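Long-range contacts in gdp-l-fucose synthetase (Naegleria fowleri, PDB 6AQZ), which probably catalyses the NADPH-dependent epimerisation and reduction that yield GDP-L-fucose: residues 212-216 and 332-336; 141-146 and 258-262. One frame throughout, in Å; residues are numbered along the deposited sequence.

Contact 1 (212-216 and 332-336); sequences MHKCY and FLENY
Tyr216 and Tyr336 lie face to face, an offset arrangement in which the ring centroids are 4.1 Å apart and the planes are tilted by 20°. Tyr216 CE1 sits 3.4 Å from Tyr336 CZ, so each ring overlaps the other toward its rim, while the Tyr216 hydroxyl oxygen lies over the same face, 3.5 Å from Tyr336 CD2. Both rings leave their backbones opposite the main-chain nitrogen (chi1 179° and -178°), and this sends them into the gap between the two segments.

A second kind of aromatic contact is made by Phe332, whose edge is aimed at the faces of two neighbours in offset edge-to-face pairs, with centroids 5.7 Å from the Tyr216 ring and 5.9 Å from the His213 ring. Together the four rings form an aromatic cluster joining helix 207-221 to the C-terminal end of helix 321-335, two helices distant in sequence, in what is probably the smaller substrate-binding part of an extended short-chain dehydrogenase fold, away from the Rossmann sheet. Phe200 stacks on Phe332 from outside these segments.

The polar component is one hydrogen bond, His213 NE2 to Tyr336 OH at 2.9 Å, with the hydroxyl near the imidazole plane at its edge. The other ring nitrogen, ND1, bonds the carbonyl oxygen of Phe200, which leaves the imidazole gripped at both nitrogens and its rotation fixed. Aliphatic contact is slight: Leu333 CD2 lies 3.8 Å from Tyr216 CD2, at the edge of that ring.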
loop_
_atom_site.group_PDB
_atom_site.type_symbol
_atom_site.label_atom_id
_atom_site.label_comp_id
_atom_site.label_asym_id
_atom_site.label_seq_id
_atom_site.Cartn_x
_atom_site.Cartn_y
_atom_site.Cartn_z
ATOM N N MET A 212 3.215 29.765 16.919
ATOM C CA MET A 212 2.557 30.267 18.124
ATOM C C MET A 212 3.417 30.061 19.358
ATOM O O MET A 212 3.570 30.975 20.174
ATOM C CB MET A 212 1.200 29.600 18.324
ATOM C CG MET A 212 0.133 30.153 17.426
ATOM S SD MET A 212 -1.471 29.409 17.729
ATOM C CE MET A 212 -2.408 30.236 16.449
ATOM N N HIS A 213 4.005 28.875 19.500
ATOM C CA HIS A 213 4.842 28.608 20.662
ATOM C C HIS A 213 6.103 29.457 20.612
ATOM O O HIS A 213 6.580 29.938 21.649
ATOM C CB HIS A 213 5.201 27.124 20.718
ATOM C CG HIS A 213 5.728 26.680 22.046
ATOM N ND1 HIS A 213 6.224 25.414 22.266
ATOM C CD2 HIS A 213 5.847 27.340 23.219
ATOM C CE1 HIS A 213 6.614 25.310 23.523
ATOM N NE2 HIS A 213 6.397 26.465 24.122
ATOM N N LYS A 214 6.646 29.648 19.407
ATOM C CA LYS A 214 7.814 30.497 19.225
ATOM C C LYS A 214 7.518 31.936 19.624
ATOM O O LYS A 214 8.324 32.580 20.311
ATOM C CB LYS A 214 8.267 30.434 17.763
ATOM C CG LYS A 214 9.624 29.814 17.542
ATOM C CD LYS A 214 9.583 28.770 16.460
ATOM C CE LYS A 214 10.440 29.188 15.272
ATOM N NZ LYS A 214 11.661 29.903 15.752
ATOM N N CYS A 215 6.354 32.448 19.221
ATOM C CA CYS A 215 5.989 33.814 19.559
ATOM C C CYS A 215 5.803 33.948 21.069
ATOM O O CYS A 215 6.181 34.967 21.667
ATOM C CB CYS A 215 4.729 34.226 18.795
ATOM S SG CYS A 215 4.326 36.003 18.897
ATOM N N TYR A 216 5.189 32.936 21.689
ATOM C CA TYR A 216 5.034 32.908 23.135
ATOM C C TYR A 216 6.383 32.972 23.848
ATOM O O TYR A 216 6.540 33.723 24.814
ATOM C CB TYR A 216 4.265 31.650 23.537
ATOM C CG TYR A 216 4.054 31.485 25.036
ATOM C CD1 TYR A 216 5.019 30.848 25.819
ATOM C CD2 TYR A 216 2.888 31.928 25.663
ATOM C CE1 TYR A 216 4.834 30.676 27.185
ATOM C CE2 TYR A 216 2.699 31.759 27.024
ATOM C CZ TYR A 216 3.675 31.135 27.783
ATOM O OH TYR A 216 3.491 30.967 29.142
ATOM N N PHE A 332 -4.388 29.039 23.913
ATOM C CA PHE A 332 -3.020 28.679 24.242
ATOM C C PHE A 332 -2.546 29.395 25.501
ATOM O O PHE A 332 -1.934 28.775 26.382
ATOM C CB PHE A 332 -2.128 29.001 23.040
ATOM C CG PHE A 332 -0.737 28.483 23.153
ATOM C CD1 PHE A 332 -0.501 27.148 23.426
ATOM C CD2 PHE A 332 0.344 29.317 22.939
ATOM C CE1 PHE A 332 0.803 26.658 23.511
ATOM C CE2 PHE A 332 1.642 28.833 23.013
ATOM C CZ PHE A 332 1.870 27.503 23.294
ATOM N N LEU A 333 -2.869 30.682 25.630
ATOM C CA LEU A 333 -2.456 31.420 26.819
ATOM C C LEU A 333 -3.141 30.871 28.060
ATOM O O LEU A 333 -2.497 30.674 29.093
ATOM C CB LEU A 333 -2.756 32.910 26.644
ATOM C CG LEU A 333 -1.897 33.576 25.569
ATOM C CD1 LEU A 333 -2.434 34.957 25.210
ATOM C CD2 LEU A 333 -0.462 33.663 26.042
ATOM N N GLU A 334 -4.442 30.581 27.968
ATOM C CA GLU A 334 -5.164 30.105 29.142
ATOM C C GLU A 334 -4.802 28.675 29.521
ATOM O O GLU A 334 -5.005 28.299 30.675
ATOM C CB GLU A 334 -6.673 30.216 28.929
ATOM N N ASN A 335 -4.252 27.873 28.600
ATOM C CA ASN A 335 -4.042 26.453 28.876
ATOM C C ASN A 335 -2.595 26.005 28.699
ATOM O O ASN A 335 -2.332 24.801 28.704
ATOM C CB ASN A 335 -4.942 25.600 27.981
ATOM C CG ASN A 335 -6.402 25.754 28.316
ATOM O OD1 ASN A 335 -6.873 25.196 29.306
ATOM N ND2 ASN A 335 -7.130 26.517 27.502
ATOM N N TYR A 336 -1.646 26.939 28.662
ATOM C CA TYR A 336 -0.270 26.614 28.298
ATOM C C TYR A 336 0.278 25.434 29.083
ATOM O O TYR A 336 1.003 24.604 28.528
ATOM C CB TYR A 336 0.629 27.834 28.512
ATOM C CG TYR A 336 2.088 27.619 28.114
ATOM C CD1 TYR A 336 2.468 27.602 26.774
ATOM C CD2 TYR A 336 3.092 27.456 29.082
ATOM C CE1 TYR A 336 3.799 27.420 26.396
ATOM C CE2 TYR A 336 4.435 27.265 28.709
ATOM C CZ TYR A 336 4.777 27.253 27.366
ATOM O OH TYR A 336 6.089 27.070 26.967
#

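Contact 2 (141-146 and 258-262)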
loop_
_atom_site.group_PDB
_atom_site.type_symbol
_atom_site.label_atom_id
_atom_site.label_comp_id
_atom_site.label_asym_id
_atom_site.label_seq_id
_atom_site.Cartn_x
_atom_site.Cartn_y
_atom_site.Cartn_z
ATOM N N ILE A 141 -4.720 20.423 -6.898
ATOM C CA ILE A 141 -4.930 19.023 -6.570
ATOM C C ILE A 141 -6.418 18.736 -6.414
ATOM O O ILE A 141 -7.125 19.442 -5.686
ATOM C CB ILE A 141 -4.185 18.695 -5.271
ATOM C CG1 ILE A 141 -2.700 18.964 -5.435
ATOM C CG2 ILE A 141 -4.437 17.262 -4.863
ATOM C CD1 ILE A 141 -1.976 18.893 -4.104
ATOM N N THR A 142 -6.905 17.705 -7.104
ATOM C CA THR A 142 -8.281 17.240 -6.965
ATOM C C THR A 142 -8.274 15.801 -6.467
ATOM O O THR A 142 -7.373 15.021 -6.791
ATOM C CB THR A 142 -9.079 17.284 -8.291
ATOM O OG1 THR A 142 -8.292 16.718 -9.348
ATOM C CG2 THR A 142 -9.504 18.711 -8.653
ATOM N N GLU A 143 -9.361 15.427 -5.793
ATOM C CA GLU A 143 -9.447 14.128 -5.135
ATOM C C GLU A 143 -9.138 12.953 -6.071
ATOM O O GLU A 143 -8.533 11.965 -5.641
ATOM C CB GLU A 143 -10.847 13.974 -4.530
ATOM C CG GLU A 143 -11.161 14.970 -3.391
ATOM C CD GLU A 143 -11.784 16.251 -3.893
ATOM O OE1 GLU A 143 -11.531 16.618 -5.060
ATOM O OE2 GLU A 143 -12.523 16.892 -3.126
ATOM N N GLU A 144 -9.510 13.055 -7.355
ATOM C CA GLU A 144 -9.367 11.940 -8.288
ATOM C C GLU A 144 -7.911 11.628 -8.607
ATOM O O GLU A 144 -7.622 10.540 -9.105
ATOM C CB GLU A 144 -10.104 12.251 -9.599
ATOM N N LYS A 145 -6.987 12.524 -8.288
ATOM C CA LYS A 145 -5.576 12.323 -8.579
ATOM C C LYS A 145 -4.814 11.576 -7.484
ATOM O O LYS A 145 -3.613 11.332 -7.645
ATOM C CB LYS A 145 -4.936 13.681 -8.823
ATOM C CG LYS A 145 -5.471 14.348 -10.062
ATOM C CD LYS A 145 -5.134 15.819 -10.054
ATOM C CE LYS A 145 -4.948 16.360 -11.451
ATOM N NZ LYS A 145 -4.650 17.803 -11.358
ATOM N N LEU A 146 -5.506 11.124 -6.441
ATOM C CA LEU A 146 -4.869 10.509 -5.278
ATOM C C LEU A 146 -3.867 9.394 -5.629
ATOM O O LEU A 146 -2.781 9.337 -5.038
ATOM C CB LEU A 146 -5.961 9.981 -4.348
ATOM C CG LEU A 146 -5.488 9.233 -3.111
ATOM C CD1 LEU A 146 -4.609 10.133 -2.220
ATOM C CD2 LEU A 146 -6.690 8.753 -2.333
ATOM N N GLU A 258 -15.765 8.313 -2.682
ATOM C CA GLU A 258 -14.615 9.133 -3.061
ATOM C C GLU A 258 -14.266 10.084 -1.921
ATOM O O GLU A 258 -15.169 10.681 -1.323
ATOM C CB GLU A 258 -14.921 9.967 -4.306
ATOM C CG GLU A 258 -15.417 9.164 -5.479
ATOM C CD GLU A 258 -14.385 8.172 -5.980
ATOM O OE1 GLU A 258 -13.164 8.479 -5.910
ATOM O OE2 GLU A 258 -14.804 7.075 -6.422
ATOM N N PRO A 259 -12.980 10.271 -1.610
ATOM C CA PRO A 259 -12.626 11.247 -0.565
ATOM C C PRO A 259 -13.068 12.631 -0.986
ATOM O O PRO A 259 -13.153 12.937 -2.171
ATOM C CB PRO A 259 -11.100 11.149 -0.474
ATOM C CG PRO A 259 -10.658 10.502 -1.762
ATOM C CD PRO A 259 -11.796 9.628 -2.216
ATOM N N ILE A 260 -13.405 13.462 -0.005
ATOM C CA ILE A 260 -13.770 14.853 -0.256
ATOM C C ILE A 260 -12.771 15.726 0.481
ATOM O O ILE A 260 -12.522 15.524 1.672
ATOM C CB ILE A 260 -15.217 15.164 0.172
ATOM C CG1 ILE A 260 -15.545 16.629 -0.085
ATOM C CG2 ILE A 260 -15.480 14.832 1.641
ATOM C CD1 ILE A 260 -17.025 16.973 0.185
ATOM N N MET A 261 -12.179 16.678 -0.231
ATOM C CA MET A 261 -11.228 17.558 0.417
ATOM C C MET A 261 -11.881 18.586 1.326
ATOM O O MET A 261 -12.935 19.144 1.020
ATOM C CB MET A 261 -10.357 18.230 -0.609
ATOM C CG MET A 261 -9.390 17.175 -0.950
ATOM S SD MET A 261 -7.830 17.848 -1.316
ATOM C CE MET A 261 -8.111 17.913 -3.095
ATOM N N LEU A 262 -11.237 18.811 2.464
ATOM C CA LEU A 262 -11.632 19.856 3.405
ATOM C C LEU A 262 -10.522 20.898 3.389
ATOM O O LEU A 262 -9.462 20.692 3.984
ATOM C CB LEU A 262 -11.827 19.272 4.794
ATOM C CG LEU A 262 -12.715 18.032 4.973
ATOM C CD1 LEU A 262 -12.919 17.722 6.475
ATOM C CD2 LEU A 262 -14.039 18.181 4.256
#
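Glu143 reaches Met261 by a bend at its second torsion: with chi2 at 90° the chain turns away from full extension, and the carboxylate swings across to the backbone of the strand. Met261 is itself bent at chi2 and chi3, which curls its terminal methyl back toward the 141-146 segment.

The bend of Glu143 delivers OE2 to the amide of Met261, N to OE2 being 2.9 Å with an almost straight N-H...O angle of 171°. The carboxylate is approached from its anti side, 23° out of its plane. At the bend, Glu143 CG lies 3.1 Å from Pro259 O, and the chain thereby lies alongside the backbone from Pro259 to Met261. That same carbonyl oxygen is hydrogen-bonded by Lys308 NZ of helix 307-312.

The curled methionine fills the other half of the contact. Its CE lies 4.1 Å from Ile141 CG2 and close to the Ile141 carbonyl, at 3.2 Å from O. At the far end, Leu146 CD2 touches the ring of Pro259 loosely, 4.4 Å from CG. Glu143 belongs to a short 3-10 turn, in which Lys145 N bonds Thr142 O.

Strand 260-262 pairs in parallel with strand 184-194 through Ile260 and Leu262 on one side, whereas the Met261 amide points to Glu143. The carboxylate oxygen appears to take, for this outward-facing amide, the acceptor role a neighbouring strand could fill, and Lys308, whose side chain also touches Glu143, may temper the negative charge of the carboxylate.

Contacts 1 and 2 illustrate how one fold can be tied together at places far from each other. They stand on opposite sides of the chain's centre, their own centres 33 Å apart and their nearest atoms about 17 Å apart, and they do not touch. Along the chain their segments alternate: 141-146, 212-216, 258-262, 332-336. The bound NADP lies nearer contact 2: about 9 Å from the side chain of Met261, against about 13 Å from that of Met212. Neither distance implies cofactor binding by these side chains. Contact 1 joins two helices chiefly through aromatic rings; contact 2 fixes a loop to a sheet strand through a carboxylate.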